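Local coordinates for protein apical membrane antigen 1 (Toxoplasma gondii, PDB 3ZLE) that may take part in host cell invasion as an apical surface antigen of the sporozoite, represented here by a conserved part of its extracellular region, at residues A[38-51]-A[205-219]. Residues are numbered along the deposited sequence; the frame is centred on the assembly and turned at random.
Sequences RDTEGYREVGGKCP and FVAEGNPDAWQSACP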
loop_
_atom_site.group_PDB
_atom_site.type_symbol
_atom_site.label_atom_id
_atom_site.label_comp_id
_atom_site.label_asym_id
_atom_site.label_seq_id
_atom_site.Cartn_x
_atom_site.Cartn_y
_atom_site.Cartn_z
ATOM N N ARG A 38 5.965 13.027 -5.006
ATOM C CA ARG A 38 5.776 14.454 -5.272
ATOM C C ARG A 38 6.842 15.319 -4.615
ATOM O O ARG A 38 7.415 14.941 -3.604
ATOM C CB ARG A 38 4.435 14.891 -4.756
ATOM C CG ARG A 38 3.303 14.569 -5.699
ATOM C CD ARG A 38 2.033 14.843 -4.966
ATOM N NE ARG A 38 0.907 14.952 -5.871
ATOM C CZ ARG A 38 0.320 16.096 -6.167
ATOM N NH1 ARG A 38 0.806 17.234 -5.680
ATOM N NH2 ARG A 38 -0.747 16.101 -6.939
ATOM N N ASP A 39 6.998 16.536 -5.120
ATOM C CA ASP A 39 7.815 17.539 -4.459
ATOM C C ASP A 39 7.144 18.896 -4.446
ATOM O O ASP A 39 6.352 19.224 -5.330
ATOM C CB ASP A 39 9.181 17.633 -5.109
ATOM C CG ASP A 39 9.129 17.394 -6.578
ATOM O OD1 ASP A 39 8.838 18.355 -7.313
ATOM O OD2 ASP A 39 9.412 16.252 -7.006
ATOM N N THR A 40 7.373 19.635 -3.379
ATOM C CA THR A 40 6.836 20.966 -3.242
ATOM C C THR A 40 7.783 21.724 -2.363
ATOM O O THR A 40 8.339 21.149 -1.398
ATOM C CB THR A 40 5.482 20.933 -2.535
ATOM O OG1 THR A 40 4.647 19.973 -3.185
ATOM C CG2 THR A 40 4.816 22.317 -2.540
ATOM N N GLU A 41 8.020 22.988 -2.724
ATOM C CA GLU A 41 8.858 23.885 -1.934
ATOM C C GLU A 41 10.213 23.273 -1.609
ATOM O O GLU A 41 10.777 23.529 -0.549
ATOM C CB GLU A 41 8.154 24.301 -0.652
ATOM C CG GLU A 41 6.793 24.972 -0.869
ATOM C CD GLU A 41 6.123 25.345 0.441
ATOM O OE1 GLU A 41 6.602 24.895 1.509
ATOM O OE2 GLU A 41 5.109 26.070 0.417
ATOM N N GLY A 42 10.688 22.390 -2.479
ATOM C CA GLY A 42 11.985 21.724 -2.259
ATOM C C GLY A 42 11.939 20.412 -1.466
ATOM O O GLY A 42 12.963 19.748 -1.325
ATOM N N TYR A 43 10.755 19.965 -1.035
ATOM C CA TYR A 43 10.694 18.687 -0.296
ATOM C C TYR A 43 9.936 17.573 -1.001
ATOM O O TYR A 43 8.898 17.822 -1.630
ATOM C CB TYR A 43 10.120 18.887 1.084
ATOM C CG TYR A 43 10.864 19.875 1.899
ATOM C CD1 TYR A 43 11.934 19.477 2.718
ATOM C CD2 TYR A 43 10.468 21.203 1.921
ATOM C CE1 TYR A 43 12.585 20.393 3.535
ATOM C CE2 TYR A 43 11.135 22.140 2.697
ATOM C CZ TYR A 43 12.198 21.740 3.492
ATOM O OH TYR A 43 12.822 22.683 4.282
ATOM N N ARG A 44 10.395 16.334 -0.798
ATOM C CA ARG A 44 9.639 15.151 -1.255
ATOM C C ARG A 44 8.314 14.997 -0.484
ATOM O O ARG A 44 8.247 15.235 0.728
ATOM C CB ARG A 44 10.500 13.897 -1.123
ATOM C CG ARG A 44 11.938 14.175 -1.462
ATOM C CD ARG A 44 12.648 12.962 -2.038
ATOM N NE ARG A 44 11.825 12.264 -3.005
ATOM C CZ ARG A 44 12.004 10.988 -3.341
ATOM N NH1 ARG A 44 12.998 10.287 -2.804
ATOM N NH2 ARG A 44 11.267 10.454 -4.291
ATOM N N GLU A 45 7.238 14.765 -1.219
ATOM C CA GLU A 45 5.895 14.837 -0.645
ATOM C C GLU A 45 5.186 13.519 -0.985
ATOM O O GLU A 45 5.427 12.948 -2.077
ATOM C CB GLU A 45 5.172 16.057 -1.235
ATOM C CG GLU A 45 3.753 16.275 -0.769
ATOM C CD GLU A 45 3.135 17.520 -1.389
ATOM O OE1 GLU A 45 3.145 17.615 -2.632
ATOM O OE2 GLU A 45 2.653 18.411 -0.640
ATOM N N VAL A 46 4.487 12.937 -0.001
ATOM C CA VAL A 46 3.798 11.626 -0.207
ATOM C C VAL A 46 2.697 11.845 -1.200
ATOM O O VAL A 46 1.895 12.754 -1.034
ATOM C CB VAL A 46 3.168 11.069 1.118
ATOM C CG1 VAL A 46 2.621 9.637 0.929
ATOM C CG2 VAL A 46 4.195 11.073 2.244
ATOM N N GLY A 47 2.595 10.981 -2.215
ATOM C CA GLY A 47 1.787 11.311 -3.382
ATOM C C GLY A 47 0.806 10.300 -3.969
ATOM O O GLY A 47 0.009 10.660 -4.806
ATOM N N GLY A 48 0.835 9.049 -3.519
ATOM C CA GLY A 48 0.002 8.008 -4.143
ATOM C C GLY A 48 -1.479 8.245 -3.959
ATOM O O GLY A 48 -1.909 8.773 -2.927
ATOM N N LYS A 49 -2.273 7.802 -4.919
ATOM C CA LYS A 49 -3.733 8.007 -4.875
ATOM C C LYS A 49 -4.496 6.917 -4.104
ATOM O O LYS A 49 -5.698 7.096 -3.786
ATOM C CB LYS A 49 -4.294 8.162 -6.310
ATOM C CG LYS A 49 -4.259 9.598 -6.812
ATOM C CD LYS A 49 -3.753 9.737 -8.241
ATOM C CE LYS A 49 -4.043 8.497 -9.082
ATOM N NZ LYS A 49 -4.297 8.826 -10.514
ATOM N N CYS A 50 -3.815 5.809 -3.767
ATOM C CA CYS A 50 -4.476 4.686 -3.078
ATOM C C CYS A 50 -4.054 4.556 -1.612
ATOM O O CYS A 50 -2.885 4.660 -1.287
ATOM C CB CYS A 50 -4.220 3.350 -3.795
ATOM S SG CYS A 50 -5.122 3.169 -5.325
ATOM N N PRO A 51 -5.016 4.239 -0.732
ATOM C CA PRO A 51 -4.640 3.965 0.651
ATOM C C PRO A 51 -3.883 2.651 0.766
ATOM O O PRO A 51 -4.037 1.747 -0.078
ATOM C CB PRO A 51 -5.986 3.914 1.385
ATOM C CG PRO A 51 -7.017 3.661 0.351
ATOM C CD PRO A 51 -6.465 4.103 -0.976
ATOM N N PHE A 205 -3.327 13.026 -0.928
ATOM C CA PHE A 205 -3.913 13.157 -2.227
ATOM C C PHE A 205 -4.949 12.088 -2.523
ATOM O O PHE A 205 -5.780 12.245 -3.433
ATOM C CB PHE A 205 -2.820 13.248 -3.315
ATOM C CG PHE A 205 -1.991 14.517 -3.223
ATOM C CD1 PHE A 205 -2.480 15.717 -3.731
ATOM C CD2 PHE A 205 -0.847 14.551 -2.438
ATOM C CE1 PHE A 205 -1.815 16.916 -3.510
ATOM C CE2 PHE A 205 -0.112 15.729 -2.300
ATOM C CZ PHE A 205 -0.611 16.912 -2.833
ATOM N N VAL A 206 -5.054 11.119 -1.610
ATOM C CA VAL A 206 -6.236 10.265 -1.561
ATOM C C VAL A 206 -7.437 11.173 -1.548
ATOM O O VAL A 206 -8.420 10.850 -2.112
ATOM C CB VAL A 206 -6.214 9.327 -0.303
ATOM C CG1 VAL A 206 -7.533 8.564 -0.127
ATOM C CG2 VAL A 206 -5.091 8.341 -0.420
ATOM N N ALA A 207 -7.356 12.339 -0.918
ATOM C CA ALA A 207 -8.557 13.148 -0.802
ATOM C C ALA A 207 -8.950 13.914 -2.069
ATOM O O ALA A 207 -10.080 14.391 -2.184
ATOM C CB ALA A 207 -8.478 14.087 0.390
ATOM N N GLU A 208 -8.044 13.953 -3.037
ATOM C CA GLU A 208 -8.097 14.928 -4.119
ATOM C C GLU A 208 -9.133 14.513 -5.132
ATOM O O GLU A 208 -9.097 13.422 -5.631
ATOM C CB GLU A 208 -6.740 15.034 -4.809
ATOM C CG GLU A 208 -6.605 16.287 -5.644
ATOM C CD GLU A 208 -5.176 16.614 -6.001
ATOM O OE1 GLU A 208 -4.562 15.843 -6.779
ATOM O OE2 GLU A 208 -4.711 17.703 -5.598
ATOM N N GLY A 209 -10.067 15.400 -5.450
ATOM C CA GLY A 209 -11.186 14.989 -6.282
ATOM C C GLY A 209 -12.267 14.412 -5.394
ATOM O O GLY A 209 -12.838 15.129 -4.565
ATOM N N ASN A 210 -12.560 13.134 -5.559
ATOM C CA ASN A 210 -13.501 12.487 -4.682
ATOM C C ASN A 210 -12.751 11.628 -3.661
ATOM O O ASN A 210 -12.201 10.593 -4.015
ATOM C CB ASN A 210 -14.427 11.595 -5.478
ATOM C CG ASN A 210 -15.312 10.725 -4.589
ATOM O OD1 ASN A 210 -15.601 11.037 -3.425
ATOM N ND2 ASN A 210 -15.736 9.628 -5.137
ATOM N N PRO A 211 -12.794 12.035 -2.400
ATOM C CA PRO A 211 -11.966 11.423 -1.340
ATOM C C PRO A 211 -12.385 9.980 -1.088
ATOM O O PRO A 211 -11.657 9.226 -0.489
ATOM C CB PRO A 211 -12.260 12.292 -0.103
ATOM C CG PRO A 211 -12.918 13.567 -0.648
ATOM C CD PRO A 211 -13.627 13.161 -1.904
ATOM N N ASP A 212 -13.584 9.641 -1.511
ATOM C CA ASP A 212 -14.183 8.317 -1.239
ATOM C C ASP A 212 -13.895 7.358 -2.384
ATOM O O ASP A 212 -14.233 6.174 -2.304
ATOM C CB ASP A 212 -15.709 8.488 -1.039
ATOM C CG ASP A 212 -16.044 9.142 0.263
ATOM O OD1 ASP A 212 -15.270 8.989 1.250
ATOM O OD2 ASP A 212 -17.136 9.748 0.359
ATOM N N ALA A 213 -13.233 7.837 -3.462
ATOM C CA ALA A 213 -13.116 6.998 -4.673
ATOM C C ALA A 213 -12.370 5.702 -4.430
ATOM O O ALA A 213 -12.588 4.731 -5.175
ATOM C CB ALA A 213 -12.450 7.772 -5.842
ATOM N N TRP A 214 -11.337 5.754 -3.599
ATOM C CA TRP A 214 -10.528 4.562 -3.280
ATOM C C TRP A 214 -11.395 3.316 -3.142
ATOM O O TRP A 214 -10.984 2.260 -3.550
ATOM C CB TRP A 214 -9.712 4.747 -1.962
ATOM C CG TRP A 214 -10.581 4.834 -0.743
ATOM C CD1 TRP A 214 -11.191 5.976 -0.234
ATOM C CD2 TRP A 214 -11.041 3.724 0.094
ATOM N NE1 TRP A 214 -11.965 5.636 0.895
ATOM C CE2 TRP A 214 -11.918 4.266 1.076
ATOM C CE3 TRP A 214 -10.776 2.345 0.107
ATOM C CZ2 TRP A 214 -12.531 3.471 2.044
ATOM C CZ3 TRP A 214 -11.374 1.554 1.049
ATOM C CH2 TRP A 214 -12.272 2.111 2.009
ATOM N N GLN A 215 -12.551 3.419 -2.514
ATOM C CA GLN A 215 -13.373 2.273 -2.259
ATOM C C GLN A 215 -13.683 1.483 -3.490
ATOM O O GLN A 215 -13.754 0.344 -3.450
ATOM C CB GLN A 215 -14.633 2.627 -1.505
ATOM C CG GLN A 215 -15.316 1.455 -0.865
ATOM C CD GLN A 215 -16.369 1.783 0.170
ATOM O OE1 GLN A 215 -16.226 2.641 0.957
ATOM N NE2 GLN A 215 -17.394 1.043 0.168
ATOM N N SER A 216 -13.782 2.166 -4.589
ATOM C CA SER A 216 -14.146 1.659 -5.868
ATOM C C SER A 216 -13.038 1.532 -6.864
ATOM O O SER A 216 -13.163 0.850 -7.787
ATOM C CB SER A 216 -15.089 2.627 -6.479
ATOM O OG SER A 216 -16.304 2.560 -5.911
ATOM N N ALA A 217 -11.977 2.266 -6.689
ATOM C CA ALA A 217 -10.950 2.387 -7.684
ATOM C C ALA A 217 -9.689 1.659 -7.353
ATOM O O ALA A 217 -8.914 1.363 -8.167
ATOM C CB ALA A 217 -10.632 3.828 -7.883
ATOM N N CYS A 218 -9.523 1.414 -6.095
ATOM C CA CYS A 218 -8.218 0.937 -5.568
ATOM C C CYS A 218 -8.230 -0.538 -5.174
ATOM O O CYS A 218 -9.298 -1.122 -4.875
ATOM C CB CYS A 218 -7.794 1.758 -4.355
ATOM S SG CYS A 218 -7.196 3.439 -4.710
ATOM N N PRO A 219 -7.058 -1.159 -5.172
ATOM C CA PRO A 219 -6.988 -2.591 -4.864
ATOM C C PRO A 219 -6.912 -2.840 -3.356
ATOM O O PRO A 219 -5.880 -3.214 -2.844
ATOM C CB PRO A 219 -5.694 -3.019 -5.547
ATOM C CG PRO A 219 -4.830 -1.806 -5.476
ATOM C CD PRO A 219 -5.731 -0.591 -5.480
HETATM O O HOH W 1 -2.457 17.425 -8.338
#
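R38 reaches across to F205 and lays its guanidinium flat on the ring, centres 3.6 Å apart and planes only 16° out of parallel. From CB, which points toward the 205–219 segment, CG stands beside the backbone N (chi1 -81°) and the chain then runs extended to NE, carrying CD over the CE2 side of the ring, 4.0 Å from its centroid, as a CH-pi contact. NE passes above CD2 and CE2, and CZ completes a cation-pi interaction. At the tip, NH1 sits 3.2 Å from F205 CZ, while NH2 lies over CD1 and CE1. NH2 also donates to a water, 2.6 Å to its O, that in turn donates to E208 OE1; the direct NH2–OE1 salt bridge is long, and E208 is also held by Y129. E45 stands its carboxylate steeply at the CE2–CZ border of the ring, planes 69° apart; its OE1 makes a long salt bridge to R38 NH1, and K145 N holds its OE2.

Farther along, V206 CG2 rests 3.6 Å from K49 O. Then the C50–C218 disulfide ties the segments covalently, with P51 CD packed 3.5 Å from W214 CB.

In this AMA1 ectodomain the 38–40/43–45 hairpin and the loop after it are thus joined to the 3-10 segment running through 205–207, to W214 of helix 214–217 and to C218 just after it. Helix 120–129 packs on V206 and W214, while strand 199–202 touches V46 and P51.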